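Local atomic coordinates of guanidinopropionase (Pseudomonas aeruginosa, PDB entry 3NIQ), a protein that catalyses the manganese-dependent hydrolysis of 3-guanidinopropanoate to beta-alanine and urea. Residues 35-40 with 312-317; 78-83 with 305-310. All coordinates share one frame; numbering follows the deposited sequence.

Contact 1: 35-40 with 312-317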
loop_
_atom_site.group_PDB
_atom_site.type_symbol
_atom_site.label_atom_id
_atom_site.label_comp_id
_atom_site.label_asym_id
_atom_site.label_seq_id
_atom_site.Cartn_x
_atom_site.Cartn_y
_atom_site.Cartn_z
ATOM N N LEU A 35 -22.816 30.982 11.530
ATOM C CA LEU A 35 -23.250 29.571 11.540
ATOM C C LEU A 35 -23.939 29.131 12.831
ATOM O O LEU A 35 -23.682 29.688 13.891
ATOM C CB LEU A 35 -22.033 28.651 11.317
ATOM C CG LEU A 35 -21.236 28.902 10.043
ATOM C CD1 LEU A 35 -19.930 28.113 10.052
ATOM C CD2 LEU A 35 -22.099 28.566 8.847
ATOM N N GLN A 36 -24.783 28.103 12.735
ATOM C CA GLN A 36 -25.400 27.493 13.911
ATOM C C GLN A 36 -24.660 26.230 14.333
ATOM O O GLN A 36 -24.616 25.890 15.525
ATOM C CB GLN A 36 -26.879 27.186 13.663
ATOM C CG GLN A 36 -27.747 28.445 13.504
ATOM C CD GLN A 36 -29.124 28.076 13.018
ATOM O OE1 GLN A 36 -29.337 27.918 11.829
ATOM N NE2 GLN A 36 -30.046 27.864 13.941
ATOM N N VAL A 37 -24.074 25.544 13.349
ATOM C CA VAL A 37 -23.185 24.404 13.607
ATOM C C VAL A 37 -21.908 24.645 12.791
ATOM O O VAL A 37 -21.959 24.772 11.561
ATOM C CB VAL A 37 -23.847 23.053 13.226
ATOM C CG1 VAL A 37 -22.862 21.874 13.361
ATOM C CG2 VAL A 37 -25.102 22.801 14.057
ATOM N N GLY A 38 -20.773 24.707 13.478
ATOM C CA GLY A 38 -19.466 24.898 12.830
ATOM C C GLY A 38 -18.683 23.609 12.713
ATOM O O GLY A 38 -18.521 22.895 13.703
ATOM N N LEU A 39 -18.214 23.308 11.506
ATOM C CA LEU A 39 -17.404 22.126 11.249
ATOM C C LEU A 39 -15.956 22.537 11.295
ATOM O O LEU A 39 -15.510 23.376 10.518
ATOM C CB LEU A 39 -17.742 21.467 9.899
ATOM C CG LEU A 39 -19.226 21.282 9.560
ATOM C CD1 LEU A 39 -19.396 20.489 8.240
ATOM C CD2 LEU A 39 -20.024 20.628 10.692
ATOM N N ILE A 40 -15.238 21.985 12.261
ATOM C CA ILE A 40 -13.912 22.489 12.585
ATOM C C ILE A 40 -12.886 21.381 12.604
ATOM O O ILE A 40 -13.118 20.310 13.182
ATOM C CB ILE A 40 -13.909 23.179 13.984
ATOM C CG1 ILE A 40 -14.945 24.316 14.041
ATOM C CG2 ILE A 40 -12.499 23.734 14.297
ATOM C CD1 ILE A 40 -15.591 24.488 15.489
ATOM N N GLU A 312 -30.498 19.160 14.743
ATOM C CA GLU A 312 -31.769 19.139 15.474
ATOM C C GLU A 312 -31.678 19.902 16.800
ATOM O O GLU A 312 -32.588 20.642 17.145
ATOM C CB GLU A 312 -32.265 17.716 15.720
ATOM C CG GLU A 312 -32.790 17.015 14.469
ATOM C CD GLU A 312 -33.728 15.864 14.782
ATOM O OE1 GLU A 312 -34.722 15.711 14.050
ATOM O OE2 GLU A 312 -33.463 15.085 15.730
ATOM N N SER A 313 -30.585 19.722 17.540
ATOM C CA SER A 313 -30.414 20.461 18.793
ATOM C C SER A 313 -30.323 21.953 18.526
ATOM O O SER A 313 -30.986 22.739 19.198
ATOM C CB SER A 313 -29.184 19.984 19.583
ATOM O OG SER A 313 -29.402 18.698 20.127
ATOM N N ALA A 314 -29.520 22.348 17.542
ATOM C CA ALA A 314 -29.395 23.762 17.197
ATOM C C ALA A 314 -30.737 24.347 16.737
ATOM O O ALA A 314 -31.013 25.538 16.949
ATOM C CB ALA A 314 -28.324 23.990 16.136
ATOM N N ALA A 315 -31.564 23.505 16.120
ATOM C CA ALA A 315 -32.853 23.947 15.587
ATOM C C ALA A 315 -33.809 24.224 16.744
ATOM O O ALA A 315 -34.522 25.228 16.729
ATOM C CB ALA A 315 -33.456 22.887 14.622
ATOM N N ARG A 316 -33.793 23.345 17.749
ATOM C CA ARG A 316 -34.665 23.494 18.912
ATOM C C ARG A 316 -34.275 24.705 19.754
ATOM O O ARG A 316 -35.143 25.456 20.185
ATOM C CB ARG A 316 -34.666 22.237 19.779
ATOM C CG ARG A 316 -35.442 21.044 19.202
ATOM C CD ARG A 316 -35.638 19.948 20.277
ATOM N NE ARG A 316 -34.419 19.774 21.072
ATOM C CZ ARG A 316 -33.467 18.876 20.820
ATOM N NH1 ARG A 316 -33.600 18.022 19.796
ATOM N NH2 ARG A 316 -32.373 18.836 21.597
ATOM N N SER A 317 -32.981 24.911 19.977
ATOM C CA SER A 317 -32.551 26.029 20.809
ATOM C C SER A 317 -32.784 27.399 20.150
ATOM O O SER A 317 -32.982 28.400 20.849
ATOM C CB SER A 317 -31.101 25.858 21.284
ATOM O OG SER A 317 -30.211 26.252 20.272
HETATM O O HOH W 1 -29.055 27.519 16.799
#

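Contact 2: 78-83 with 305-310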
loop_
_atom_site.group_PDB
_atom_site.type_symbol
_atom_site.label_atom_id
_atom_site.label_comp_id
_atom_site.label_asym_id
_atom_site.label_seq_id
_atom_site.Cartn_x
_atom_site.Cartn_y
_atom_site.Cartn_z
ATOM N N ALA A 78 -32.403 16.582 7.208
ATOM C CA ALA A 78 -31.664 17.278 6.174
ATOM C C ALA A 78 -30.985 18.452 6.889
ATOM O O ALA A 78 -31.569 19.534 6.998
ATOM C CB ALA A 78 -32.620 17.765 5.073
ATOM N N PRO A 79 -29.755 18.227 7.408
ATOM C CA PRO A 79 -29.107 19.166 8.331
ATOM C C PRO A 79 -28.967 20.589 7.787
ATOM O O PRO A 79 -29.167 21.555 8.531
ATOM C CB PRO A 79 -27.724 18.543 8.571
ATOM C CG PRO A 79 -27.500 17.622 7.427
ATOM C CD PRO A 79 -28.873 17.092 7.078
ATOM N N TYR A 80 -28.618 20.711 6.516
ATOM C CA TYR A 80 -28.341 22.008 5.934
ATOM C C TYR A 80 -29.604 22.834 5.715
ATOM O O TYR A 80 -29.509 24.052 5.636
ATOM C CB TYR A 80 -27.542 21.857 4.640
ATOM C CG TYR A 80 -26.445 20.829 4.786
ATOM C CD1 TYR A 80 -25.395 21.015 5.698
ATOM C CD2 TYR A 80 -26.467 19.660 4.034
ATOM C CE1 TYR A 80 -24.392 20.046 5.837
ATOM C CE2 TYR A 80 -25.489 18.699 4.177
ATOM C CZ TYR A 80 -24.458 18.892 5.078
ATOM O OH TYR A 80 -23.496 17.928 5.214
ATOM N N ASP A 81 -30.760 22.169 5.601
ATOM C CA ASP A 81 -32.056 22.865 5.544
ATOM C C ASP A 81 -32.503 23.265 6.936
ATOM O O ASP A 81 -33.001 24.375 7.125
ATOM C CB ASP A 81 -33.150 22.022 4.869
ATOM C CG ASP A 81 -32.912 21.832 3.373
ATOM O OD1 ASP A 81 -32.270 22.692 2.747
ATOM O OD2 ASP A 81 -33.371 20.813 2.828
ATOM N N LEU A 82 -32.280 22.379 7.909
ATOM C CA LEU A 82 -32.637 22.656 9.298
ATOM C C LEU A 82 -31.927 23.874 9.870
ATOM O O LEU A 82 -32.565 24.723 10.481
ATOM C CB LEU A 82 -32.366 21.451 10.205
ATOM C CG LEU A 82 -33.420 20.374 10.273
ATOM C CD1 LEU A 82 -33.088 19.450 11.451
ATOM C CD2 LEU A 82 -34.811 21.027 10.448
ATOM N N VAL A 83 -30.611 23.956 9.681
ATOM C CA VAL A 83 -29.812 25.036 10.294
ATOM C C VAL A 83 -28.666 25.442 9.383
ATOM O O VAL A 83 -28.438 24.810 8.343
ATOM C CB VAL A 83 -29.224 24.610 11.679
ATOM C CG1 VAL A 83 -30.320 24.078 12.593
ATOM C CG2 VAL A 83 -28.120 23.557 11.503
ATOM N N GLU A 305 -23.298 11.609 10.633
ATOM C CA GLU A 305 -24.309 11.053 11.546
ATOM C C GLU A 305 -24.528 12.035 12.712
ATOM O O GLU A 305 -25.659 12.315 13.092
ATOM C CB GLU A 305 -23.887 9.698 12.122
ATOM C CG GLU A 305 -23.612 8.594 11.104
ATOM C CD GLU A 305 -24.882 7.945 10.597
ATOM O OE1 GLU A 305 -25.945 8.115 11.241
ATOM O OE2 GLU A 305 -24.815 7.277 9.546
ATOM N N LEU A 306 -23.426 12.538 13.261
ATOM C CA LEU A 306 -23.445 13.478 14.390
ATOM C C LEU A 306 -24.001 14.846 14.007
ATOM O O LEU A 306 -24.697 15.484 14.809
ATOM C CB LEU A 306 -22.038 13.654 14.957
ATOM C CG LEU A 306 -21.469 12.460 15.706
ATOM C CD1 LEU A 306 -19.958 12.655 15.892
ATOM C CD2 LEU A 306 -22.172 12.241 17.038
ATOM N N LEU A 307 -23.691 15.292 12.783
ATOM C CA LEU A 307 -24.181 16.567 12.281
ATOM C C LEU A 307 -25.709 16.589 12.287
ATOM O O LEU A 307 -26.328 17.580 12.662
ATOM C CB LEU A 307 -23.663 16.837 10.859
ATOM C CG LEU A 307 -24.332 17.957 10.052
ATOM C CD1 LEU A 307 -24.257 19.305 10.784
ATOM C CD2 LEU A 307 -23.698 18.095 8.668
ATOM N N CYS A 308 -26.308 15.494 11.858
ATOM C CA CYS A 308 -27.758 15.432 11.781
ATOM C C CYS A 308 -28.369 15.665 13.152
ATOM O O CYS A 308 -29.382 16.350 13.274
ATOM C CB CYS A 308 -28.219 14.101 11.188
ATOM S SG CYS A 308 -27.812 13.966 9.413
ATOM N N LEU A 309 -27.749 15.105 14.182
ATOM C CA LEU A 309 -28.267 15.257 15.540
ATOM C C LEU A 309 -28.002 16.634 16.116
ATOM O O LEU A 309 -28.861 17.199 16.794
ATOM C CB LEU A 309 -27.708 14.177 16.459
ATOM C CG LEU A 309 -27.903 12.732 16.011
ATOM C CD1 LEU A 309 -27.417 11.785 17.095
ATOM C CD2 LEU A 309 -29.379 12.462 15.663
ATOM N N LEU A 310 -26.830 17.191 15.835
ATOM C CA LEU A 310 -26.546 18.547 16.284
ATOM C C LEU A 310 -27.436 19.572 15.579
ATOM O O LEU A 310 -27.850 20.556 16.188
ATOM C CB LEU A 310 -25.080 18.918 16.049
ATOM C CG LEU A 310 -24.039 18.139 16.851
ATOM C CD1 LEU A 310 -22.650 18.408 16.262
ATOM C CD2 LEU A 310 -24.084 18.596 18.325
#

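Contact 1: 35-40 with 312-317
In the alpha/beta fold of the arginase family, a parallel sheet is flanked by helices, and here Gln36, just before strand 37-42, and Val37, its first residue, meet Ala314 near the end of the C-terminal helix 294-317. The apolar part rests on CG2 of Val37, 4.0 Å from CB of Ala314, with CB of Gln36 4.3 Å from the same methyl. Val37 holds CG1 anti to its backbone N (chi1 174°), which turns CG2 to the N side, where it reaches the helix. A beta-branched valine suits a strand, and the small alanine lets the helix come close, with the CA atoms of Gln36 and Ala314 6.4 Å apart. Ala314 also touches Leu118 of the neighbouring strand, and so sits over two strands of the sheet.

The polar part belongs to Gln36, whose long side chain can serve two partners. Its OE1 accepts a hydrogen bond from the backbone N of Arg84, while the amide nitrogen turns to the helix. NE2 and the carbonyl O of Ala314 stand 3.9 Å apart, too far for a direct bond. A water bridges them, accepting from Gln36 NE2 at 3.0 Å and donating to Ala314 O at 2.8 Å.

Contact 2: 78-83 with 305-310
Pro79 and Leu307 form the close part of this contact, where the short helix 79-82 leans on the middle of helix 294-317. The proline ring presents CB to CG of Leu307 at 3.7 Å, and the two side chains cross at about a right angle. A chi1 of 166° swings CG of Leu307 away from the backbone nitrogen and out toward the proline, so that CG and CD2 lie against CB and CG of its ring. CD2 also reaches Tyr80, lying 3.5 Å from both CE1 and OH; it approaches the aromatic ring obliquely. Pro79 CG sits 3.9 Å above the centre of the Tyr80 ring, and Leu307 CD2 touches both residues. On the other flank the sulfur of Cys308 approaches Pro79 CD at 4.0 Å, a compact side chain that lets the backbones draw near.

Proline fits the first turn of a helix, where its missing N-H costs no helical hydrogen bond, and Ala78 precedes it as N-cap. Beyond this wedge the contact slackens: Leu82 is exposed, and its CD1 comes no nearer than 5.2 Å, to O of Cys308, touching Glu312 further along the helix instead. Leu307 also rests on Leu120 of the central sheet, so this is a second layer of helix laid over a sheet-covering helix, within an arginase-family alpha/beta fold.

In the fold
Both contacts are made by helix 294-317, contact 2 in its middle and contact 1 at its C-terminal end, and their centres are about 8 Å apart. Along the chain 35-40 comes first and 78-83 next, and the helix at the end supplies both partners, so the loop closed by contact 1 encloses that of contact 2. The two also touch directly, as Val37 CG1 lies 3.9 Å from Leu307 CD1 and Val83 packs against Gln36. The C-terminal helix thus joins strand 37-42 of the parallel sheet to the short helix just before strand 85-90, outermost in the sheet of this chain. Both contacts lie away from the manganese ions, on the same side of the chain's centre.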